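Local coordinates for PTS system, IIabc component (Clostridium difficile, PDB 3IPJ), which is the EIIB domain of a phosphotransferase-system permease and probably relays a phosphoryl group through a phosphocysteine to an incoming sugar, perhaps trehalose, at residues A[32-37]-A[63-68]; A[25-30]-A[71-76]; A[7-12]-A[49-54]. All blocks are in the same frame, centred on the assembly; numbering follows the deposited sequence.

Contact 1: residues A[32-37]-A[63-68]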
loop_
_atom_site.group_PDB
_atom_site.type_symbol
_atom_site.label_atom_id
_atom_site.label_comp_id
_atom_site.label_asym_id
_atom_site.label_seq_id
_atom_site.Cartn_x
_atom_site.Cartn_y
_atom_site.Cartn_z
ATOM N N LEU A 32 3.027 4.277 -1.915
ATOM C CA LEU A 32 2.886 3.034 -1.145
ATOM C C LEU A 32 3.600 1.955 -1.983
ATOM O O LEU A 32 3.268 1.738 -3.140
ATOM C CB LEU A 32 1.367 2.784 -0.973
ATOM C CG LEU A 32 1.013 1.758 0.078
ATOM C CD1 LEU A 32 1.372 2.260 1.521
ATOM C CD2 LEU A 32 -0.488 1.395 -0.053
ATOM N N ARG A 33 4.586 1.290 -1.396
ATOM C CA ARG A 33 5.398 0.362 -2.132
ATOM C C ARG A 33 5.177 -1.045 -1.581
ATOM O O ARG A 33 5.550 -1.341 -0.453
ATOM C CB ARG A 33 6.843 0.810 -2.041
ATOM C CG ARG A 33 7.156 2.020 -2.902
ATOM C CD ARG A 33 8.446 2.668 -2.398
ATOM N NE ARG A 33 8.812 3.826 -3.213
ATOM C CZ ARG A 33 9.576 3.756 -4.302
ATOM N NH1 ARG A 33 10.071 2.556 -4.673
ATOM N NH2 ARG A 33 9.860 4.872 -5.018
ATOM N N VAL A 34 4.557 -1.902 -2.385
ATOM C CA VAL A 34 4.151 -3.251 -1.933
ATOM C C VAL A 34 4.983 -4.327 -2.653
ATOM O O VAL A 34 4.872 -4.437 -3.894
ATOM C CB VAL A 34 2.679 -3.524 -2.287
ATOM C CG1 VAL A 34 2.196 -4.810 -1.603
ATOM C CG2 VAL A 34 1.863 -2.332 -1.861
ATOM N N MET A 35 5.808 -5.092 -1.912
ATOM C CA MET A 35 6.560 -6.217 -2.498
ATOM C C MET A 35 5.503 -7.324 -2.611
ATOM O O MET A 35 4.909 -7.715 -1.580
ATOM C CB MET A 35 7.701 -6.656 -1.594
ATOM C CG MET A 35 8.723 -5.543 -1.406
ATOM S SD MET A 35 9.753 -5.307 -2.891
ATOM C CE MET A 35 11.248 -6.033 -2.285
ATOM N N VAL A 36 5.219 -7.770 -3.854
ATOM C CA VAL A 36 4.179 -8.759 -4.098
ATOM C C VAL A 36 4.787 -10.102 -4.620
ATOM O O VAL A 36 5.837 -10.127 -5.238
ATOM C CB VAL A 36 3.094 -8.204 -5.050
ATOM C CG1 VAL A 36 2.294 -7.055 -4.369
ATOM C CG2 VAL A 36 3.685 -7.756 -6.459
ATOM N N LYS A 37 4.086 -11.204 -4.353
ATOM C CA LYS A 37 4.448 -12.515 -4.855
ATOM C C LYS A 37 4.225 -12.672 -6.367
ATOM O O LYS A 37 5.076 -13.183 -7.114
ATOM C CB LYS A 37 3.708 -13.607 -4.065
ATOM C CG LYS A 37 3.973 -13.493 -2.530
ATOM C CD LYS A 37 3.170 -14.516 -1.780
ATOM C CE LYS A 37 2.936 -14.144 -0.306
ATOM N NZ LYS A 37 2.244 -15.329 0.333
ATOM N N TYR A 63 5.241 -3.302 -6.393
ATOM C CA TYR A 63 3.995 -2.720 -6.902
ATOM C C TYR A 63 3.765 -1.331 -6.216
ATOM O O TYR A 63 3.518 -1.269 -5.025
ATOM C CB TYR A 63 2.850 -3.686 -6.588
ATOM C CG TYR A 63 1.631 -3.424 -7.431
ATOM C CD1 TYR A 63 1.544 -3.947 -8.707
ATOM C CD2 TYR A 63 0.586 -2.607 -6.969
ATOM C CE1 TYR A 63 0.441 -3.719 -9.499
ATOM C CE2 TYR A 63 -0.531 -2.336 -7.744
ATOM C CZ TYR A 63 -0.605 -2.899 -9.009
ATOM O OH TYR A 63 -1.702 -2.700 -9.799
ATOM N N GLN A 64 3.867 -0.220 -6.976
ATOM C CA GLN A 64 3.944 1.095 -6.389
ATOM C C GLN A 64 2.611 1.808 -6.698
ATOM O O GLN A 64 2.170 1.837 -7.860
ATOM C CB GLN A 64 5.138 1.833 -6.941
ATOM C CG GLN A 64 6.389 0.992 -6.774
ATOM C CD GLN A 64 7.652 1.716 -7.264
ATOM O OE1 GLN A 64 7.613 2.913 -7.563
ATOM N NE2 GLN A 64 8.782 0.986 -7.355
ATOM N N ILE A 65 1.969 2.345 -5.656
ATOM C CA ILE A 65 0.724 3.038 -5.832
ATOM C C ILE A 65 0.988 4.463 -5.467
ATOM O O ILE A 65 1.352 4.747 -4.320
ATOM C CB ILE A 65 -0.301 2.500 -4.864
ATOM C CG1 ILE A 65 -0.495 0.992 -5.165
ATOM C CG2 ILE A 65 -1.579 3.320 -4.902
ATOM C CD1 ILE A 65 0.160 0.124 -4.167
ATOM N N ILE A 66 0.843 5.367 -6.440
ATOM C CA ILE A 66 1.155 6.776 -6.179
ATOM C C ILE A 66 -0.064 7.414 -5.490
ATOM O O ILE A 66 -1.154 7.462 -6.072
ATOM C CB ILE A 66 1.455 7.584 -7.430
ATOM C CG1 ILE A 66 2.409 6.827 -8.378
ATOM C CG2 ILE A 66 2.006 8.956 -7.010
ATOM C CD1 ILE A 66 2.583 7.527 -9.780
ATOM N N LEU A 67 0.126 7.875 -4.249
ATOM C CA LEU A 67 -0.950 8.506 -3.475
ATOM C C LEU A 67 -0.689 10.013 -3.223
ATOM O O LEU A 67 -1.641 10.770 -2.958
ATOM C CB LEU A 67 -1.115 7.746 -2.136
ATOM C CG LEU A 67 -1.741 6.370 -2.323
ATOM C CD1 LEU A 67 -1.518 5.589 -1.100
ATOM C CD2 LEU A 67 -3.260 6.508 -2.520
ATOM N N GLY A 68 0.559 10.459 -3.325
ATOM C CA GLY A 68 0.863 11.863 -3.091
ATOM C C GLY A 68 1.313 12.046 -1.645
ATOM O O GLY A 68 1.085 11.189 -0.759
#

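Contact 2: residues A[25-30]-A[71-76]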
loop_
_atom_site.group_PDB
_atom_site.type_symbol
_atom_site.label_atom_id
_atom_site.label_comp_id
_atom_site.label_asym_id
_atom_site.label_seq_id
_atom_site.Cartn_x
_atom_site.Cartn_y
_atom_site.Cartn_z
ATOM N N ILE A 25 5.430 -4.253 2.959
ATOM C CA ILE A 25 4.921 -3.001 2.536
ATOM C C ILE A 25 5.740 -1.948 3.201
ATOM O O ILE A 25 6.045 -2.090 4.364
ATOM C CB ILE A 25 3.472 -2.758 3.107
ATOM C CG1 ILE A 25 2.593 -4.001 2.889
ATOM C CG2 ILE A 25 2.863 -1.464 2.504
ATOM C CD1 ILE A 25 1.470 -4.222 3.947
ATOM N N THR A 26 6.097 -0.884 2.458
ATOM C CA THR A 26 6.651 0.358 3.030
ATOM C C THR A 26 6.134 1.512 2.186
ATOM O O THR A 26 5.172 1.343 1.411
ATOM C CB THR A 26 8.176 0.371 3.056
ATOM O OG1 THR A 26 8.616 1.453 3.909
ATOM C CG2 THR A 26 8.760 0.433 1.588
ATOM N N HIS A 27 6.773 2.664 2.296
ATOM C CA HIS A 27 6.326 3.804 1.531
ATOM C C HIS A 27 7.438 4.797 1.330
ATOM O O HIS A 27 8.436 4.727 2.012
ATOM C CB HIS A 27 5.067 4.477 2.197
ATOM C CG HIS A 27 5.399 5.351 3.376
ATOM N ND1 HIS A 27 5.443 4.883 4.678
ATOM C CD2 HIS A 27 5.750 6.652 3.430
ATOM C CE1 HIS A 27 5.784 5.864 5.485
ATOM N NE2 HIS A 27 5.985 6.945 4.752
ATOM N N CYS A 28 7.310 5.701 0.369
ATOM C CA CYS A 28 8.229 6.853 0.309
ATOM C C CYS A 28 7.345 8.100 0.509
ATOM O O CYS A 28 6.253 8.030 1.108
ATOM C CB CYS A 28 9.057 6.924 -1.002
ATOM S SG CYS A 28 8.032 7.096 -2.531
ATOM N N ALA A 29 7.796 9.247 -0.004
ATOM C CA ALA A 29 7.085 10.482 0.264
ATOM C C ALA A 29 5.795 10.491 -0.482
ATOM O O ALA A 29 4.885 11.216 -0.079
ATOM C CB ALA A 29 7.975 11.725 -0.105
ATOM N N THR A 30 5.705 9.740 -1.596
ATOM C CA THR A 30 4.495 9.871 -2.434
ATOM C C THR A 30 3.912 8.514 -2.781
ATOM O O THR A 30 2.778 8.461 -3.265
ATOM C CB THR A 30 4.790 10.654 -3.716
ATOM O OG1 THR A 30 5.864 9.988 -4.406
ATOM C CG2 THR A 30 5.280 12.032 -3.323
ATOM N N ILE A 71 -1.196 12.014 2.001
ATOM C CA ILE A 71 -2.166 10.929 1.780
ATOM C C ILE A 71 -1.437 9.561 1.889
ATOM O O ILE A 71 -1.997 8.633 2.471
ATOM C CB ILE A 71 -2.922 11.083 0.412
ATOM C CG1 ILE A 71 -3.575 12.469 0.254
ATOM C CG2 ILE A 71 -3.925 9.932 0.197
ATOM C CD1 ILE A 71 -4.538 12.824 1.271
ATOM N N VAL A 72 -0.195 9.446 1.362
ATOM C CA VAL A 72 0.520 8.182 1.447
ATOM C C VAL A 72 0.740 7.715 2.923
ATOM O O VAL A 72 0.603 6.522 3.223
ATOM C CB VAL A 72 1.859 8.211 0.611
ATOM C CG1 VAL A 72 2.812 9.230 1.163
ATOM C CG2 VAL A 72 2.520 6.788 0.600
ATOM N N ASN A 73 1.076 8.639 3.843
ATOM C CA ASN A 73 1.324 8.299 5.273
ATOM C C ASN A 73 0.089 7.866 6.008
ATOM O O ASN A 73 0.187 6.995 6.864
ATOM C CB ASN A 73 1.880 9.521 6.001
ATOM C CG ASN A 73 3.147 10.049 5.356
ATOM O OD1 ASN A 73 4.249 9.699 5.774
ATOM N ND2 ASN A 73 3.003 10.870 4.335
ATOM N N LYS A 74 -1.066 8.516 5.673
ATOM C CA LYS A 74 -2.356 8.261 6.305
ATOM C C LYS A 74 -2.867 6.888 5.876
ATOM O O LYS A 74 -3.466 6.154 6.672
ATOM C CB LYS A 74 -3.351 9.356 5.933
ATOM C CG LYS A 74 -2.825 10.721 6.437
ATOM C CD LYS A 74 -3.655 11.973 5.912
ATOM C CE LYS A 74 -2.912 13.342 6.230
ATOM N NZ LYS A 74 -3.090 13.904 7.585
ATOM N N VAL A 75 -2.588 6.520 4.619
ATOM C CA VAL A 75 -2.956 5.162 4.133
ATOM C C VAL A 75 -2.005 4.141 4.749
ATOM O O VAL A 75 -2.428 3.045 5.199
ATOM C CB VAL A 75 -2.960 5.076 2.605
ATOM C CG1 VAL A 75 -3.098 3.603 2.090
ATOM C CG2 VAL A 75 -4.086 5.997 2.089
ATOM N N TYR A 76 -0.736 4.515 4.842
ATOM C CA TYR A 76 0.208 3.578 5.431
ATOM C C TYR A 76 -0.205 3.252 6.906
ATOM O O TYR A 76 -0.156 2.105 7.345
ATOM C CB TYR A 76 1.613 4.161 5.289
ATOM C CG TYR A 76 2.629 3.179 5.718
ATOM C CD1 TYR A 76 2.899 2.050 4.947
ATOM C CD2 TYR A 76 3.337 3.356 6.910
ATOM C CE1 TYR A 76 3.867 1.091 5.358
ATOM C CE2 TYR A 76 4.291 2.390 7.315
ATOM C CZ TYR A 76 4.525 1.288 6.514
ATOM O OH TYR A 76 5.408 0.376 6.889
HETATM O O HOH W 1 4.040 12.249 2.241
#

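Contact 3: residues A[7-12]-A[49-54]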
loop_
_atom_site.group_PDB
_atom_site.type_symbol
_atom_site.label_atom_id
_atom_site.label_comp_id
_atom_site.label_asym_id
_atom_site.label_seq_id
_atom_site.Cartn_x
_atom_site.Cartn_y
_atom_site.Cartn_z
ATOM N N ASN A 7 -8.623 4.354 5.609
ATOM C CA ASN A 7 -8.804 2.924 5.854
ATOM C C ASN A 7 -9.610 2.236 4.728
ATOM O O ASN A 7 -9.296 1.089 4.403
ATOM C CB ASN A 7 -9.406 2.733 7.230
ATOM C CG ASN A 7 -9.477 1.296 7.627
ATOM O OD1 ASN A 7 -10.552 0.705 7.542
ATOM N ND2 ASN A 7 -8.330 0.706 8.075
ATOM N N LYS A 8 -10.570 2.932 4.095
ATOM C CA LYS A 8 -11.291 2.398 2.898
ATOM C C LYS A 8 -10.335 2.186 1.700
ATOM O O LYS A 8 -10.309 1.131 1.102
ATOM C CB LYS A 8 -12.439 3.305 2.452
ATOM C CG LYS A 8 -13.450 3.529 3.532
ATOM C CD LYS A 8 -14.474 4.590 3.141
ATOM C CE LYS A 8 -14.972 4.382 1.736
ATOM N NZ LYS A 8 -16.120 3.401 1.693
ATOM N N ILE A 9 -9.551 3.208 1.358
ATOM C CA ILE A 9 -8.497 3.036 0.369
ATOM C C ILE A 9 -7.559 1.846 0.729
ATOM O O ILE A 9 -7.320 0.980 -0.092
ATOM C CB ILE A 9 -7.664 4.365 0.207
ATOM C CG1 ILE A 9 -8.599 5.542 -0.238
ATOM C CG2 ILE A 9 -6.425 4.142 -0.720
ATOM C CD1 ILE A 9 -8.020 7.001 -0.047
ATOM N N ALA A 10 -7.034 1.793 1.949
ATOM C CA ALA A 10 -6.144 0.687 2.339
ATOM C C ALA A 10 -6.847 -0.615 2.084
ATOM O O ALA A 10 -6.261 -1.547 1.522
ATOM C CB ALA A 10 -5.781 0.769 3.816
ATOM N N ASN A 11 -8.083 -0.734 2.529
ATOM C CA ASN A 11 -8.798 -2.003 2.326
ATOM C C ASN A 11 -9.048 -2.358 0.871
ATOM O O ASN A 11 -8.930 -3.548 0.487
ATOM C CB ASN A 11 -10.070 -2.089 3.178
ATOM C CG ASN A 11 -9.757 -2.607 4.570
ATOM O OD1 ASN A 11 -9.667 -1.830 5.482
ATOM N ND2 ASN A 11 -9.504 -3.935 4.714
ATOM N N GLU A 12 -9.401 -1.348 0.071
ATOM C CA GLU A 12 -9.635 -1.598 -1.357
ATOM C C GLU A 12 -8.332 -2.053 -1.969
ATOM O O GLU A 12 -8.317 -3.011 -2.762
ATOM C CB GLU A 12 -10.176 -0.390 -2.080
ATOM C CG GLU A 12 -11.658 -0.214 -1.705
ATOM C CD GLU A 12 -12.403 1.047 -2.271
ATOM O OE1 GLU A 12 -12.060 1.490 -3.402
ATOM O OE2 GLU A 12 -13.396 1.559 -1.590
ATOM N N LYS A 49 -8.444 2.996 -10.167
ATOM C CA LYS A 49 -9.790 3.561 -9.879
ATOM C C LYS A 49 -10.022 3.850 -8.389
ATOM O O LYS A 49 -11.023 4.512 -8.061
ATOM C CB LYS A 49 -10.884 2.615 -10.388
ATOM C CG LYS A 49 -10.968 2.643 -11.916
ATOM C CD LYS A 49 -11.748 1.487 -12.458
ATOM C CE LYS A 49 -11.972 1.743 -13.914
ATOM N NZ LYS A 49 -13.324 2.315 -14.155
ATOM N N VAL A 50 -9.126 3.351 -7.488
ATOM C CA VAL A 50 -9.263 3.625 -6.065
ATOM C C VAL A 50 -9.060 5.148 -5.752
ATOM O O VAL A 50 -8.205 5.810 -6.373
ATOM C CB VAL A 50 -8.299 2.729 -5.291
ATOM C CG1 VAL A 50 -8.387 3.017 -3.778
ATOM C CG2 VAL A 50 -8.618 1.221 -5.633
ATOM N N ASP A 51 -9.896 5.698 -4.853
ATOM C CA ASP A 51 -9.773 7.079 -4.348
ATOM C C ASP A 51 -8.301 7.437 -4.035
ATOM O O ASP A 51 -7.573 6.651 -3.365
ATOM C CB ASP A 51 -10.679 7.217 -3.108
ATOM C CG ASP A 51 -10.835 8.647 -2.605
ATOM O OD1 ASP A 51 -10.789 9.567 -3.446
ATOM O OD2 ASP A 51 -11.038 8.841 -1.359
ATOM N N GLU A 52 -7.878 8.590 -4.560
ATOM C CA GLU A 52 -6.567 9.160 -4.319
ATOM C C GLU A 52 -5.449 8.499 -5.101
ATOM O O GLU A 52 -4.309 8.989 -5.039
ATOM C CB GLU A 52 -6.199 9.156 -2.800
ATOM C CG GLU A 52 -7.020 10.111 -1.920
ATOM C CD GLU A 52 -7.254 11.487 -2.590
ATOM O OE1 GLU A 52 -6.323 12.099 -3.165
ATOM O OE2 GLU A 52 -8.416 11.971 -2.540
ATOM N N VAL A 53 -5.724 7.398 -5.806
ATOM C CA VAL A 53 -4.601 6.743 -6.547
ATOM C C VAL A 53 -4.299 7.547 -7.811
ATOM O O VAL A 53 -5.139 7.674 -8.696
ATOM C CB VAL A 53 -4.858 5.286 -6.915
ATOM C CG1 VAL A 53 -3.674 4.773 -7.768
ATOM C CG2 VAL A 53 -5.100 4.418 -5.642
ATOM N N LYS A 54 -3.084 8.100 -7.903
ATOM C CA LYS A 54 -2.703 8.982 -9.015
ATOM C C LYS A 54 -2.209 8.143 -10.209
ATOM O O LYS A 54 -2.383 8.558 -11.414
ATOM C CB LYS A 54 -1.613 9.938 -8.565
ATOM C CG LYS A 54 -2.067 10.911 -7.502
ATOM C CD LYS A 54 -0.899 11.847 -7.212
ATOM C CE LYS A 54 -1.135 12.694 -5.947
ATOM N NZ LYS A 54 -2.526 13.397 -5.867
HETATM O O HOH W 2 -11.792 4.002 -3.495
#

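Contact 1: residues A[32-37]-A[63-68]
Arg33 lays its guanidinium alongside the side-chain amide of Gln64, the two side chains running the same way off one face of the sheet with their planes 41° apart. Gln64 OE1 sits over one guanidinium face, near its rim, and NH1 of Arg33 comes 3.4 Å from NE2 of Gln64; both are donors, so this is packing. Gln64 OE1 is hydrogen-bonded to Arg31 NH1. On the other face Val34 sends CG2 to within 3.8 Å of Ile65 CD1, while Leu32 CB meets Leu67 CD1 at 4.0 Å. Tyr63 touches Val36 through CB alone: CG trans to N (chi1 -161°) sends the ring off to Asp44, which its OH hydrogen-bonds. Four backbone bonds fix the register. Leu32 N to Ile65 O is 3.0 Å, and its return bond, from Ile65 N to Leu32 O, is 2.9 Å; Val34 and Tyr63 form a second such pair, with the non-hydrogen-bonded pair Arg33-Gln64 between them. This is the central antiparallel ladder of the EIIB sheet, Leu32 packing on helix 71-79 on one face and Arg33 reaching Cys28, the predicted phosphocysteine, on the other.

Contact 2: residues A[25-30]-A[71-76]
One ring atom of the His27 imidazole stands 3.4 Å above one face of the Tyr76 ring, displaced toward its rim. At the Tyr76 edge, in the ring plane, lies the carbonyl O of Ile25, 3.6 Å from OH, and Ile25 CG2 also comes near that plane, 4.0 Å from CE1. The two rings are neither stacked nor perpendicular, with centroids 4.6 Å apart and planes inclined at 52°. The Asn73 amide approaches the imidazole obliquely, its plane turned 75° from that of the ring.

Val72 packs against the loop 28-30 that follows strand 25-27. Its CG1, set between backbone N and carbonyl carbon (chi1 63°), comes up against Ala29 O at 3.1 Å, a tight approach, and CG2 packs on His27 CB at 3.8 Å. A water joins the same loop to the helix, donating to Ala29 O and accepting from Asn73 ND2, each at 2.7 Å. Beyond the segments, Tyr76 also touches Thr86 and Ser88, and Thr30 is tied by backbone bonds to Leu67 and Gly68.

Within the loop, Cys28 SG accepts a weak, nearly straight bond from Thr30 N. Cys28 is the predicted phosphocysteine and a zinc ligand seen in this protein. The chemistry of the contact therefore implies that the reactive loop is joined to helix 71-76 in two ways, by the apolar branches of Val72 and by the water held between Ala29 O and Asn73 ND2.

Contact 3: residues A[7-12]-A[49-54]
Ile9, on helix 5-17, packs against the type II beta turn Val50-Val53 that leads toward strand 55-59 of this EIIB domain. Its CD1 ends 3.4 Å from Asp51 O and 3.8 Å from Glu52 CG, so the methyl rests against the backbone of the turn and the aliphatic base of the glutamate. The other branch, CG2, meets Val50 CG1 at 3.8 Å, the two side chains crossing at a slant. Ile9 CG1 points away from its own carbonyl carbon (chi1 -59°) and carries CD1 out to the turn although the CB does not head there directly. Glu12 passes Val50 in the opposite direction, its extended chain bringing the carboxylate beside the valine methyls.

The turn that Ile9 touches is closed by Val53 N bonding to Val50 O at 3.0 Å, and Glu52 occupies its third position with positive phi (77°). In the next shell, Val50 also packs on Leu13 and Ile16 of the same helix, and Ile9 on Val75 of helix 71-79. The carboxylates of Asp51 and Glu52 both form salt bridges with Lys5 at the start of helix 5-17.

A water links Glu12 to the turn: it donates to Glu12 OE1 in a short bond of 2.5 Å and accepts from Asp51 N at 2.9 Å.

Overall arrangement
Contact 1 joins the two middle strands of the four-stranded antiparallel sheet; its centre lies about 9 Å from that of contact 2 and about 12 Å from that of contact 3, the latter two also being about 12 Å apart. Along the chain the segments run 7-12, 25-30, 32-37, 49-54, 63-68, 71-76, so contact 3 interleaves with both others, whereas contact 1 falls wholly between the segments of contact 2. Probable hydrogen bonds, Arg33 N to Thr26 O and Leu67 N to Thr30 O, couple contacts 1 and 2 around the predicted phosphocysteine. Ile71 of helix 71-79 touches Glu52 of contact 3, which lies away from the annotated sites of this one EIIB domain.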